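Long-range contacts in putative carbohydrate-active enzyme (Uncultured organism, PDB 5WH8), which probably hydrolyses O-glycosidic bonds of cellulose through its family 5 glycoside hydrolase catalytic domain, one piece of a longer, multi-modular secreted cellulase: residues Ala40-Cys45 / Phe273-Glu278; Lys56-Asp61 / Asp292-Ser297. One frame throughout, in Å; residues are numbered along the deposited sequence.

Contact 1 of 2, residues Ala40-Cys45 / Phe273-Glu278; sequences AWFPKC and FADKPE. With EDO (1,2-ethanediol), chain M.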
ATOM      1  N   ALA A  40       2.228  15.385  -3.715  1.00 15.63           N
ATOM      2  CA  ALA A  40       2.349  16.775  -4.146  1.00 17.26           C
ATOM      3  C   ALA A  40       1.465  17.716  -3.320  1.00 16.25           C
ATOM      4  O   ALA A  40       1.630  18.948  -3.331  1.00 17.17           O
ATOM      5  CB  ALA A  40       1.994  16.892  -5.625  1.00 14.70           C
ATOM      6  N   TRP A  41       0.526  17.138  -2.581  1.00 14.18           N
ATOM      7  CA  TRP A  41      -0.434  17.928  -1.833  1.00 13.40           C
ATOM      8  C   TRP A  41      -0.050  18.138  -0.360  1.00 13.69           C
ATOM      9  O   TRP A  41      -0.419  19.157   0.237  1.00 16.38           O
ATOM     10  CB  TRP A  41      -1.806  17.264  -1.913  1.00 13.81           C
ATOM     11  CG  TRP A  41      -2.320  17.107  -3.312  1.00 14.45           C
ATOM     12  CD1 TRP A  41      -1.935  17.820  -4.420  1.00 15.81           C
ATOM     13  CD2 TRP A  41      -3.319  16.188  -3.756  1.00 13.58           C
ATOM     14  NE1 TRP A  41      -2.640  17.396  -5.522  1.00 15.32           N
ATOM     15  CE2 TRP A  41      -3.483  16.382  -5.143  1.00 15.61           C
ATOM     16  CE3 TRP A  41      -4.072  15.192  -3.119  1.00 15.56           C
ATOM     17  CZ2 TRP A  41      -4.387  15.640  -5.896  1.00 18.50           C
ATOM     18  CZ3 TRP A  41      -4.958  14.446  -3.873  1.00 18.91           C
ATOM     19  CH2 TRP A  41      -5.121  14.685  -5.245  1.00 19.19           C
ATOM     20  N   PHE A  42       0.661  17.171   0.231  1.00 13.20           N
ATOM     21  CA  PHE A  42       1.058  17.225   1.651  1.00 13.02           C
ATOM     22  C   PHE A  42       2.540  16.915   1.854  1.00 14.37           C
ATOM     23  O   PHE A  42       2.907  16.151   2.745  1.00 15.14           O
ATOM     24  CB  PHE A  42       0.204  16.250   2.479  1.00 14.72           C
ATOM     25  CG  PHE A  42      -1.250  16.563   2.413  1.00 13.58           C
ATOM     26  CD1 PHE A  42      -1.795  17.514   3.251  1.00 17.49           C
ATOM     27  CD2 PHE A  42      -2.062  15.972   1.467  1.00 13.51           C
ATOM     28  CE1 PHE A  42      -3.121  17.847   3.160  1.00 21.31           C
ATOM     29  CE2 PHE A  42      -3.377  16.301   1.371  1.00 15.05           C
ATOM     30  CZ  PHE A  42      -3.913  17.250   2.209  1.00 17.68           C
ATOM     31  N   PRO A  43       3.425  17.545   1.056  1.00 13.06           N
ATOM     32  CA  PRO A  43       4.837  17.165   1.191  1.00 15.19           C
ATOM     33  C   PRO A  43       5.448  17.407   2.575  1.00 13.06           C
ATOM     34  O   PRO A  43       6.366  16.692   2.915  1.00 14.88           O
ATOM     35  CB  PRO A  43       5.540  18.038   0.143  1.00 18.03           C
ATOM     36  CG  PRO A  43       4.623  19.196  -0.058  1.00 20.08           C
ATOM     37  CD  PRO A  43       3.234  18.644   0.091  1.00 18.87           C
ATOM     38  N   LYS A  44       4.947  18.362   3.356  1.00 14.35           N
ATOM     39  CA  LYS A  44       5.492  18.584   4.690  1.00 15.56           C
ATOM     40  C   LYS A  44       5.224  17.407   5.633  1.00 12.38           C
ATOM     41  O   LYS A  44       5.887  17.273   6.674  1.00 15.39           O
ATOM     42  CB  LYS A  44       4.915  19.873   5.291  1.00 18.76           C
ATOM     43  CG  LYS A  44       5.466  21.123   4.655  1.00 23.67           C
ATOM     44  CD  LYS A  44       4.931  22.384   5.338  1.00 33.72           C
ATOM     45  CE  LYS A  44       5.604  22.639   6.679  1.00 42.97           C
ATOM     46  NZ  LYS A  44       5.199  23.962   7.242  1.00 41.66           N
ATOM     47  N   CYS A  45       4.254  16.560   5.281  1.00 12.00           N
ATOM     48  CA  CYS A  45       3.930  15.399   6.085  1.00 11.84           C
ATOM     49  C   CYS A  45       4.854  14.187   5.870  1.00 14.32           C
ATOM     50  O   CYS A  45       4.745  13.219   6.615  1.00 12.02           O
ATOM     51  CB  CYS A  45       2.478  14.942   5.829  1.00 11.40           C
ATOM     52  SG  CYS A  45       1.186  16.057   6.486  1.00 13.71           S
ATOM     53  N   PHE A 273      -2.199   9.273   6.277  1.00  8.44           N
ATOM     54  CA  PHE A 273      -1.329  10.096   7.115  1.00  7.72           C
ATOM     55  C   PHE A 273      -1.181  11.471   6.492  1.00 11.43           C
ATOM     56  O   PHE A 273      -0.327  11.686   5.616  1.00 11.59           O
ATOM     57  CB  PHE A 273       0.042   9.446   7.281  1.00 10.95           C
ATOM     58  CG  PHE A 273       0.911  10.124   8.314  1.00  9.48           C
ATOM     59  CD1 PHE A 273       0.651   9.991   9.664  1.00 10.45           C
ATOM     60  CD2 PHE A 273       1.985  10.897   7.921  1.00 11.11           C
ATOM     61  CE1 PHE A 273       1.474  10.621  10.615  1.00 10.93           C
ATOM     62  CE2 PHE A 273       2.808  11.509   8.856  1.00 11.46           C
ATOM     63  CZ  PHE A 273       2.552  11.372  10.198  1.00 10.63           C
ATOM     64  N   ALA A 274      -2.041  12.388   6.925  1.00  9.86           N
ATOM     65  CA  ALA A 274      -2.129  13.734   6.389  1.00 10.95           C
ATOM     66  C   ALA A 274      -2.943  14.541   7.396  1.00 11.15           C
ATOM     67  O   ALA A 274      -3.632  13.943   8.235  1.00 10.58           O
ATOM     68  CB  ALA A 274      -2.792  13.736   5.021  1.00 12.76           C
ATOM     69  N   ASP A 275      -2.857  15.872   7.330  1.00 10.55           N
ATOM     70  CA  ASP A 275      -3.623  16.735   8.242  1.00 10.99           C
ATOM     71  C   ASP A 275      -4.695  17.550   7.523  1.00 15.55           C
ATOM     72  O   ASP A 275      -5.087  18.610   7.994  1.00 14.55           O
ATOM     73  CB  ASP A 275      -2.678  17.658   9.024  1.00 12.95           C
ATOM     74  CG  ASP A 275      -1.897  18.609   8.135  1.00 14.95           C
ATOM     75  OD1 ASP A 275      -1.869  18.435   6.900  1.00 14.26           O
ATOM     76  OD2 ASP A 275      -1.282  19.551   8.701  1.00 18.73           O
ATOM     77  N   LYS A 276      -5.173  17.045   6.387  1.00 13.61           N
ATOM     78  CA  LYS A 276      -6.349  17.597   5.707  1.00 14.66           C
ATOM     79  C   LYS A 276      -7.567  17.571   6.636  1.00 15.01           C
ATOM     80  O   LYS A 276      -7.759  16.601   7.372  1.00 12.91           O
ATOM     81  CB  LYS A 276      -6.631  16.794   4.427  1.00 12.71           C
ATOM     82  CG  LYS A 276      -7.691  17.378   3.508  1.00 16.31           C
ATOM     83  CD  LYS A 276      -7.706  16.659   2.182  1.00 20.04           C
ATOM     84  CE  LYS A 276      -8.764  17.222   1.225  1.00 22.25           C
ATOM     85  NZ  LYS A 276      -8.699  18.717   1.188  1.00 28.64           N
ATOM     86  N   PRO A 277      -8.419  18.618   6.612  1.00 13.35           N
ATOM     87  CA  PRO A 277      -9.563  18.617   7.526  1.00 13.62           C
ATOM     88  C   PRO A 277     -10.726  17.762   7.003  1.00 17.52           C
ATOM     89  O   PRO A 277     -11.819  18.249   6.710  1.00 19.87           O
ATOM     90  CB  PRO A 277      -9.935  20.118   7.635  1.00 19.07           C
ATOM     91  CG  PRO A 277      -9.437  20.727   6.417  1.00 21.29           C
ATOM     92  CD  PRO A 277      -8.254  19.918   5.930  1.00 18.80           C
ATOM     93  N   GLU A 278     -10.472  16.460   6.900  1.00 12.95           N
ATOM     94  CA  GLU A 278     -11.509  15.474   6.579  1.00 13.98           C
ATOM     95  C   GLU A 278     -11.341  14.319   7.566  1.00 12.36           C
ATOM     96  O   GLU A 278     -10.223  14.056   8.037  1.00 12.59           O
ATOM     97  CB  GLU A 278     -11.404  14.963   5.128  1.00 11.64           C
ATOM     98  CG  GLU A 278     -10.053  14.312   4.790  1.00 11.92           C
ATOM     99  CD  GLU A 278      -9.861  14.030   3.305  1.00 20.42           C
ATOM    100  OE1 GLU A 278     -10.654  14.531   2.482  1.00 16.48           O
ATOM    101  OE2 GLU A 278      -8.899  13.313   2.957  1.00 19.07           O
TER
HETATM  102  C1  EDO M 412      -9.531  11.715  -0.200  1.00 28.41           C
HETATM  103  O1  EDO M 412      -9.385  11.681   1.231  1.00 23.02           O
HETATM  104  C2  EDO M 412     -10.041  13.059  -0.747  1.00 29.27           C
HETATM  105  O2  EDO M 412      -9.472  14.194  -0.067  1.00 24.50           O

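Contact 2 of 2, residues Lys56-Asp61 / Asp292-Ser297; sequences KDWNID and DWNMVS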
ATOM      1  N   LYS A  56       8.622   4.762  15.396  1.00 12.19           N
ATOM      2  CA  LYS A  56       8.921   4.668  16.824  1.00 11.34           C
ATOM      3  C   LYS A  56       7.712   4.854  17.739  1.00 13.16           C
ATOM      4  O   LYS A  56       7.661   4.225  18.807  1.00 14.41           O
ATOM      5  CB  LYS A  56       9.993   5.690  17.217  1.00 14.25           C
ATOM      6  CG  LYS A  56      11.315   5.545  16.479  1.00 18.88           C
ATOM      7  CD  LYS A  56      11.983   4.173  16.631  1.00 34.41           C
ATOM      8  CE  LYS A  56      12.497   3.925  18.042  1.00 47.82           C
ATOM      9  NZ  LYS A  56      13.208   2.616  18.138  1.00 48.29           N
ATOM     10  N   ASP A  57       6.771   5.716  17.353  1.00 10.39           N
ATOM     11  CA  ASP A  57       5.602   6.038  18.179  1.00 10.34           C
ATOM     12  C   ASP A  57       4.294   5.357  17.750  1.00 13.20           C
ATOM     13  O   ASP A  57       3.493   4.984  18.600  1.00 12.86           O
ATOM     14  CB  ASP A  57       5.357   7.558  18.198  1.00 12.94           C
ATOM     15  CG  ASP A  57       6.593   8.363  18.592  1.00 14.94           C
ATOM     16  OD1 ASP A  57       7.395   7.887  19.431  1.00 19.65           O
ATOM     17  OD2 ASP A  57       6.746   9.484  18.077  1.00 12.39           O
ATOM     18  N   TRP A  58       4.035   5.219  16.451  1.00 11.10           N
ATOM     19  CA  TRP A  58       2.807   4.544  16.024  1.00 11.39           C
ATOM     20  C   TRP A  58       3.038   3.044  15.769  1.00 11.56           C
ATOM     21  O   TRP A  58       2.076   2.324  15.557  1.00 12.11           O
ATOM     22  CB  TRP A  58       2.202   5.160  14.748  1.00 11.17           C
ATOM     23  CG  TRP A  58       1.799   6.617  14.731  1.00 10.75           C
ATOM     24  CD1 TRP A  58       2.438   7.687  15.312  1.00 12.61           C
ATOM     25  CD2 TRP A  58       0.665   7.152  14.047  1.00  9.86           C
ATOM     26  NE1 TRP A  58       1.766   8.850  15.012  1.00 10.39           N
ATOM     27  CE2 TRP A  58       0.671   8.546  14.243  1.00 11.19           C
ATOM     28  CE3 TRP A  58      -0.356   6.583  13.276  1.00 14.60           C
ATOM     29  CZ2 TRP A  58      -0.296   9.378  13.699  1.00 10.75           C
ATOM     30  CZ3 TRP A  58      -1.308   7.398  12.739  1.00 13.73           C
ATOM     31  CH2 TRP A  58      -1.284   8.791  12.946  1.00 13.57           C
ATOM     32  N   ASN A  59       4.294   2.594  15.730  1.00 10.53           N
ATOM     33  CA  ASN A  59       4.617   1.174  15.569  1.00 11.25           C
ATOM     34  C   ASN A  59       4.209   0.607  14.201  1.00 11.44           C
ATOM     35  O   ASN A  59       3.826  -0.561  14.101  1.00 11.18           O
ATOM     36  CB  ASN A  59       3.961   0.350  16.686  1.00 14.72           C
ATOM     37  CG  ASN A  59       4.235   0.923  18.062  1.00 28.76           C
ATOM     38  OD1 ASN A  59       3.325   1.385  18.761  1.00 33.42           O
ATOM     39  ND2 ASN A  59       5.498   0.914  18.451  1.00 21.71           N
ATOM     40  N   ILE A  60       4.307   1.404  13.134  1.00 11.45           N
ATOM     41  CA  ILE A  60       3.925   0.886  11.819  1.00  9.15           C
ATOM     42  C   ILE A  60       4.960  -0.111  11.307  1.00  8.23           C
ATOM     43  O   ILE A  60       6.139  -0.038  11.674  1.00 10.03           O
ATOM     44  CB  ILE A  60       3.735   1.991  10.731  1.00  7.95           C
ATOM     45  CG1 ILE A  60       5.037   2.717  10.342  1.00  9.77           C
ATOM     46  CG2 ILE A  60       2.638   2.982  11.158  1.00 10.48           C
ATOM     47  CD1 ILE A  60       4.908   3.568   9.079  1.00 11.19           C
ATOM     48  N   ASP A  61       4.499  -1.028  10.463  1.00  9.06           N
ATOM     49  CA  ASP A  61       5.355  -2.025   9.818  1.00  8.51           C
ATOM     50  C   ASP A  61       5.687  -1.661   8.378  1.00  8.86           C
ATOM     51  O   ASP A  61       6.616  -2.230   7.790  1.00 10.28           O
ATOM     52  CB  ASP A  61       4.678  -3.383   9.779  1.00  7.52           C
ATOM     53  CG  ASP A  61       4.328  -3.925  11.148  1.00 11.47           C
ATOM     54  OD1 ASP A  61       5.194  -3.910  12.056  1.00 12.24           O
ATOM     55  OD2 ASP A  61       3.167  -4.376  11.291  1.00 11.66           O
ATOM     56  N   ASP A 292       4.068  18.064  15.059  1.00 13.87           N
ATOM     57  CA  ASP A 292       3.652  17.132  16.108  1.00 11.96           C
ATOM     58  C   ASP A 292       2.934  15.944  15.474  1.00 10.33           C
ATOM     59  O   ASP A 292       1.719  15.942  15.289  1.00 10.48           O
ATOM     60  CB  ASP A 292       2.750  17.833  17.135  1.00 12.76           C
ATOM     61  CG  ASP A 292       2.495  16.987  18.365  1.00 12.46           C
ATOM     62  OD1 ASP A 292       2.779  15.778  18.330  1.00 10.96           O
ATOM     63  OD2 ASP A 292       1.993  17.525  19.393  1.00 11.50           O
ATOM     64  N   TRP A 293       3.721  14.938  15.135  1.00 10.21           N
ATOM     65  CA  TRP A 293       3.244  13.819  14.344  1.00  9.00           C
ATOM     66  C   TRP A 293       2.409  12.833  15.148  1.00 13.60           C
ATOM     67  O   TRP A 293       1.951  11.832  14.597  1.00 10.91           O
ATOM     68  CB  TRP A 293       4.454  13.122  13.710  1.00  9.40           C
ATOM     69  CG  TRP A 293       5.308  14.093  12.958  1.00 10.26           C
ATOM     70  CD1 TRP A 293       6.616  14.442  13.229  1.00 13.06           C
ATOM     71  CD2 TRP A 293       4.912  14.861  11.824  1.00 11.11           C
ATOM     72  NE1 TRP A 293       7.042  15.383  12.319  1.00 14.13           N
ATOM     73  CE2 TRP A 293       6.019  15.659  11.448  1.00 12.80           C
ATOM     74  CE3 TRP A 293       3.731  14.963  11.090  1.00 11.81           C
ATOM     75  CZ2 TRP A 293       5.960  16.557  10.376  1.00 13.64           C
ATOM     76  CZ3 TRP A 293       3.678  15.849  10.004  1.00 16.18           C
ATOM     77  CH2 TRP A 293       4.794  16.630   9.664  1.00 13.18           C
ATOM     78  N   ASN A 294       2.170  13.132  16.424  1.00  9.60           N
ATOM     79  CA  ASN A 294       1.303  12.320  17.265  1.00  9.42           C
ATOM     80  C   ASN A 294       0.010  13.063  17.651  1.00  9.39           C
ATOM     81  O   ASN A 294      -0.789  12.576  18.458  1.00 11.19           O
ATOM     82  CB  ASN A 294       2.066  11.862  18.510  1.00  7.91           C
ATOM     83  CG  ASN A 294       3.142  10.840  18.178  1.00 11.23           C
ATOM     84  OD1 ASN A 294       2.835   9.717  17.815  1.00 12.72           O
ATOM     85  ND2 ASN A 294       4.400  11.229  18.293  1.00 12.16           N
ATOM     86  N   MET A 295      -0.201  14.235  17.063  1.00  9.60           N
ATOM     87  CA  MET A 295      -1.439  14.999  17.276  1.00  9.27           C
ATOM     88  C   MET A 295      -2.557  14.432  16.402  1.00 11.36           C
ATOM     89  O   MET A 295      -2.897  14.991  15.351  1.00 12.78           O
ATOM     90  CB  MET A 295      -1.222  16.473  16.975  1.00  9.72           C
ATOM     91  CG  MET A 295      -2.381  17.355  17.416  1.00 14.55           C
ATOM     92  SD  MET A 295      -2.634  17.421  19.213  1.00 14.77           S
ATOM     93  CE  MET A 295      -1.415  18.674  19.650  1.00 14.70           C
ATOM     94  N   VAL A 296      -3.096  13.301  16.849  1.00 10.97           N
ATOM     95  CA  VAL A 296      -4.021  12.495  16.050  1.00 10.80           C
ATOM     96  C   VAL A 296      -5.463  12.988  16.120  1.00 12.18           C
ATOM     97  O   VAL A 296      -5.904  13.556  17.124  1.00 12.51           O
ATOM     98  CB  VAL A 296      -4.002  11.016  16.476  1.00 11.81           C
ATOM     99  CG1 VAL A 296      -2.680  10.362  16.064  1.00 17.75           C
ATOM    100  CG2 VAL A 296      -4.230  10.851  17.958  1.00 12.51           C
ATOM    101  N   SER A 297      -6.175  12.759  15.027  1.00 10.12           N
ATOM    102  CA  SER A 297      -7.615  12.910  14.940  1.00 10.39           C
ATOM    103  C   SER A 297      -8.335  11.747  15.630  1.00  8.38           C
ATOM    104  O   SER A 297      -7.687  10.817  16.105  1.00 11.45           O
ATOM    105  CB  SER A 297      -8.034  12.940  13.474  1.00 10.15           C
ATOM    106  OG  SER A 297      -7.741  11.679  12.885  1.00 10.72           O
TER

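Contact 1 of 2, residues Ala40-Cys45 / Phe273-Glu278
In this eight-stranded TIM barrel the first and last strands lie side by side, and the loops that follow them meet where Phe-42 and Cys-45 pack on Phe-273 to Lys-276. The methyl CB of Ala-274 sits over the centre of one face of the Phe-42 ring, a CH-pi contact 4.2 Å from the ring centroid and 11° off its normal. CG of Phe-42 is anti to the carbonyl carbon (chi1 -60°), which sends the ring across to the second loop, where its CZ meets Lys-276 CB at 3.5 Å. Asp-275 OD1 approaches Phe-42 CD1 at 3.8 Å, with carboxylate and ring planes 73° apart, while its OD2 is hydrogen-bonded to Ser-288. Deeper in, the carbonyl O of Cys-45 faces the edge of the Phe-273 ring in its plane, 3.4 Å from CE2, and accepts a hydrogen bond from Ser-50. Beyond the Phe-42 ring, Glu-278 OE1 accepts a hydrogen bond from an ethanediol, probably a crystallisation additive, and OE2 is hydrogen-bonded to His-37. No hydrogen bond joins residues 40-45 to 273-278, so these segments meet by packing, which buries the backbone N atoms of Asp-275 and Lys-276 without a partner; nearby, Tyr-46 is hydrogen-bonded to Phe-273 O.

Contact 2 of 2, residues Lys56-Asp61 / Asp292-Ser297
Trp-58, in the segment that links helix 48-56 to strand 62-68, extends its indole from CB to the type I turn Asp-292 to Met-295. With chi1 at -59° the side chain leaves beside the backbone N, bringing the pyrrole edge of the indole to the turn. CD1 comes first, 3.2 Å from Asn-294 OD1. Next, NE1 donates a hydrogen bond of 3.0 Å to the carbonyl O of Trp-293; the acceptor lies near the indole plane, but the N-H...O angle of 139° makes the bond a bent one. Farther round, CZ2 packs against Val-296 CG1 at 3.5 Å, and CH2, at the tip, touches the same methyl at 3.8 Å. Beside the indole, Asn-294 ND2 donates to Asp-57 OD2 over 2.9 Å. That bond is nearly straight at 166° and lies in the amide plane, yet it meets the carboxylate from above its plane. Trp-58 illustrates how one indole can serve two chemistries: its N-H ties down a backbone carbonyl while its benzene-ring carbons CZ2 and CH2 pack on a methyl. The Asn-294 amide is held at both ends, its NH2 by Asp-57 and its OD1 by a hydrogen bond from Lys-304, which also makes a cation-pi contact with the Trp-58 ring, and this pairing fixes the rotation of the amide.

Overall arrangement
Both contacts join the first beta-alpha unit of the barrel to the chain that follows its last strand, a worked case of how loops beside the closure of a barrel pack together. Contact 1 links the loops after strands 32-36 and 268-273, is partly buried, has no hydrogen bond between its two segments and is mainly aromatic and aliphatic packing. Contact 2 lies at the surface, beyond helices 48-56 and 287-290, and adds two side-chain hydrogen bonds to the packing of Trp-58, its one buried residue, on Val-296. Their centres are 14 Å apart, yet they touch: Phe-273 meets Trp-58 edge-to-face, and the Trp-293 indole packs on Phe-273, Cys-45 and Lys-44. Aromatic packing therefore runs continuously between them.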